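Local coordinates for protein kirola (PDB 4IGV) that probably binds small hydrophobic ligands, as a ripening-related kiwifruit allergen of the MLP family with a Bet v 1-type fold, at residues A[22-25]-A[26-30]. Numbering follows the deposited sequence.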
ATOM      1  N   GLU A  22      -2.667  -8.830  -8.643  1.00 13.50           N
ATOM      2  CA  GLU A  22      -3.644  -8.282  -9.602  1.00 14.27           C
ATOM      3  C   GLU A  22      -4.302  -7.050  -9.000  1.00 13.72           C
ATOM      4  O   GLU A  22      -4.494  -6.010  -9.681  1.00 12.85           O
ATOM      5  CB  GLU A  22      -4.727  -9.342  -9.892  1.00 17.97           C
ATOM      6  CG  GLU A  22      -5.964  -8.843 -10.719  1.00 19.58           C
ATOM      7  CD  GLU A  22      -5.551  -8.723 -12.123  1.00 22.16           C
ATOM      8  OE1 GLU A  22      -4.350  -9.066 -12.436  1.00 20.45           O
ATOM      9  OE2 GLU A  22      -6.491  -8.412 -12.927  1.00 19.96           O
ATOM     10  N   ILE A  23      -4.725  -7.168  -7.750  1.00 12.53           N
ATOM     11  CA  ILE A  23      -5.384  -6.055  -7.068  1.00 12.58           C
ATOM     12  C   ILE A  23      -4.452  -4.868  -6.958  1.00 13.06           C
ATOM     13  O   ILE A  23      -4.795  -3.740  -7.291  1.00 14.06           O
ATOM     14  CB  ILE A  23      -5.957  -6.464  -5.692  1.00 13.89           C
ATOM     15  CG1 ILE A  23      -7.042  -7.505  -5.917  1.00 14.19           C
ATOM     16  CG2 ILE A  23      -6.404  -5.204  -4.882  1.00 13.58           C
ATOM     17  CD1 ILE A  23      -7.414  -8.267  -4.606  1.00 15.57           C
ATOM     18  N   PHE A  24      -3.255  -5.067  -6.432  1.00 12.49           N
ATOM     19  CA  PHE A  24      -2.350  -3.953  -6.195  1.00 12.92           C
ATOM     20  C   PHE A  24      -1.771  -3.316  -7.432  1.00 12.76           C
ATOM     21  O   PHE A  24      -1.456  -2.128  -7.427  1.00 14.69           O
ATOM     22  CB  PHE A  24      -1.274  -4.343  -5.180  1.00 13.43           C
ATOM     23  CG  PHE A  24      -1.798  -4.197  -3.759  1.00 15.90           C
ATOM     24  CD1 PHE A  24      -2.502  -5.164  -3.157  1.00 18.80           C
ATOM     25  CD2 PHE A  24      -1.738  -2.961  -3.139  1.00 20.68           C
ATOM     26  CE1 PHE A  24      -3.031  -4.957  -1.898  1.00 17.87           C
ATOM     27  CE2 PHE A  24      -2.269  -2.778  -1.860  1.00 22.08           C
ATOM     28  CZ  PHE A  24      -2.909  -3.799  -1.269  1.00 19.11           C
ATOM     29  N   ARG A  25      -1.636  -4.093  -8.498  1.00 12.13           N
ATOM     30  CA  ARG A  25      -1.164  -3.565  -9.751  1.00 12.73           C
ATOM     31  C   ARG A  25      -2.310  -3.016 -10.599  1.00 12.88           C
ATOM     32  O   ARG A  25      -2.276  -1.833 -10.927  1.00 14.52           O
ATOM     33  CB  ARG A  25      -0.365  -4.596 -10.560  1.00 12.18           C
ATOM     34  CG  ARG A  25       0.159  -4.010 -11.847  1.00 12.94           C
ATOM     35  CD  ARG A  25       1.015  -4.930 -12.678  1.00 11.55           C
ATOM     36  NE  ARG A  25       1.389  -4.256 -13.918  1.00 12.34           N
ATOM     37  CZ  ARG A  25       1.974  -4.836 -14.943  1.00 13.24           C
ATOM     38  NH1 ARG A  25       2.365  -6.079 -14.853  1.00 14.17           N
ATOM     39  NH2 ARG A  25       2.295  -4.131 -16.013  1.00 16.53           N
ATOM     40  N   TYR A  26      -3.274  -3.847 -10.981  1.00 11.93           N
ATOM     41  CA  TYR A  26      -4.238  -3.465 -11.973  1.00 11.96           C
ATOM     42  C   TYR A  26      -5.621  -3.071 -11.471  1.00 13.01           C
ATOM     43  O   TYR A  26      -6.365  -2.395 -12.212  1.00 14.89           O
ATOM     44  CB  TYR A  26      -4.415  -4.624 -12.924  1.00 13.03           C
ATOM     45  CG  TYR A  26      -3.336  -4.800 -13.946  1.00 13.24           C
ATOM     46  CD1 TYR A  26      -2.588  -5.940 -13.966  1.00 13.15           C
ATOM     47  CD2 TYR A  26      -3.170  -3.870 -14.941  1.00 13.55           C
ATOM     48  CE1 TYR A  26      -1.609  -6.151 -14.957  1.00 13.42           C
ATOM     49  CE2 TYR A  26      -2.196  -4.056 -15.925  1.00 15.34           C
ATOM     50  CZ  TYR A  26      -1.461  -5.220 -15.893  1.00 14.16           C
ATOM     51  OH  TYR A  26      -0.544  -5.397 -16.947  1.00 18.92           O
ATOM     52  N   ARG A  27      -6.017  -3.488 -10.286  1.00 12.48           N
ATOM     53  CA  ARG A  27      -7.406  -3.257  -9.852  1.00 13.54           C
ATOM     54  C   ARG A  27      -7.444  -2.734  -8.421  1.00 12.60           C
ATOM     55  O   ARG A  27      -8.225  -3.193  -7.583  1.00 13.14           O
ATOM     56  CB  ARG A  27      -8.248  -4.520 -10.016  1.00 13.40           C
ATOM     57  CG  ARG A  27      -8.269  -5.100 -11.430  1.00 15.13           C
ATOM     58  CD  ARG A  27      -9.299  -6.142 -11.700  1.00 16.11           C
ATOM     59  NE  ARG A  27     -10.650  -5.572 -11.607  1.00 17.55           N
ATOM     60  CZ  ARG A  27     -11.769  -6.240 -11.352  1.00 21.18           C
ATOM     61  NH1 ARG A  27     -11.704  -7.531 -11.185  1.00 18.48           N
ATOM     62  NH2 ARG A  27     -12.949  -5.609 -11.268  1.00 25.20           N
ATOM     63  N   LEU A  28      -6.690  -1.669  -8.184  1.00 12.90           N
ATOM     64  CA  LEU A  28      -6.485  -1.184  -6.841  1.00 13.09           C
ATOM     65  C   LEU A  28      -7.777  -0.657  -6.228  1.00 13.23           C
ATOM     66  O   LEU A  28      -7.982  -0.714  -5.007  1.00 15.10           O
ATOM     67  CB  LEU A  28      -5.341  -0.144  -6.809  1.00 15.71           C
ATOM     68  CG  LEU A  28      -4.767   0.231  -5.434  1.00 20.25           C
ATOM     69  CD1 LEU A  28      -4.200  -0.961  -4.643  1.00 23.34           C
ATOM     70  CD2 LEU A  28      -3.718   1.312  -5.626  1.00 22.46           C
ATOM     71  N   TYR A  29      -8.675  -0.173  -7.069  1.00 12.56           N
ATOM     72  CA  TYR A  29      -9.984   0.270  -6.655  1.00 13.65           C
ATOM     73  C   TYR A  29     -10.789  -0.794  -5.899  1.00 14.55           C
ATOM     74  O   TYR A  29     -11.686  -0.462  -5.122  1.00 16.28           O
ATOM     75  CB  TYR A  29     -10.809   0.807  -7.810  1.00 14.64           C
ATOM     76  CG  TYR A  29     -10.929  -0.146  -8.982  1.00 15.41           C
ATOM     77  CD1 TYR A  29     -11.887  -1.143  -8.971  1.00 15.68           C
ATOM     78  CD2 TYR A  29     -10.093  -0.083 -10.079  1.00 14.75           C
ATOM     79  CE1 TYR A  29     -12.004  -2.018 -10.027  1.00 16.35           C
ATOM     80  CE2 TYR A  29     -10.205  -0.947 -11.131  1.00 14.98           C
ATOM     81  CZ  TYR A  29     -11.161  -1.933 -11.101  1.00 16.24           C
ATOM     82  OH  TYR A  29     -11.262  -2.791 -12.193  1.00 19.37           O
ATOM     83  N   LEU A  30     -10.475  -2.077  -6.110  1.00 13.66           N
ATOM     84  CA  LEU A  30     -11.219  -3.125  -5.379  1.00 14.29           C
ATOM     85  C   LEU A  30     -11.010  -3.038  -3.861  1.00 15.73           C
ATOM     86  O   LEU A  30     -11.812  -3.589  -3.117  1.00 15.68           O
ATOM     87  CB  LEU A  30     -10.797  -4.510  -5.868  1.00 14.87           C
ATOM     88  CG  LEU A  30     -11.223  -4.846  -7.262  1.00 15.69           C
ATOM     89  CD1 LEU A  30     -10.658  -6.184  -7.679  1.00 16.80           C
ATOM     90  CD2 LEU A  30     -12.763  -4.852  -7.441  1.00 18.54           C
TER
HETATM   91  O   HOH W   1      -4.470  -0.482  -9.945  1.00 20.84           O
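E22 O takes the amide of Y26 at 2.8 Å from Y26 N, an i+4 helical bond, while R27 N lies between E22 O and I23 O with only a weak bond to each as helix 17-25 runs out. A water bridges the break, donating to R25 O and accepting from L28 N. On the outer side R25 and Y26 run side by side in the same direction. With CG anti to the backbone N (chi1 -178°) and the chain extended beyond it, R25 runs along one face of the Y26 ring from CG to NE, and its guanidinium reaches the hydroxyl; CD makes a CH-pi contact 4.1 Å from the ring centroid. The guanidinium lies nearly parallel to that ring, 19° between planes, and Y26 OH sits over its centre; R25 NE itself is hydrogen-bonded to G50 O, which helps hold the arginine in place. E22 OE2 meets only the aliphatic part of R27, 3.8 Å from R27 CD, and stays 5.2 Å from R27 NE, too far for a salt bridge. Farther round, R27 NE donates an almost straight 2.9 Å bond to Y29 OH, in the guanidinium plane, and L30 CD1 rests over a face of the same group. Inward, L28 CD1 meets F24 CD2 at 3.5 Å, and L28 continues onto I56 and F58. From R27 to L30 the chain makes a type I turn, linking the two consecutive short helices, 17-25 and 30-34, that lie between the first two strands of the Bet v 1 fold.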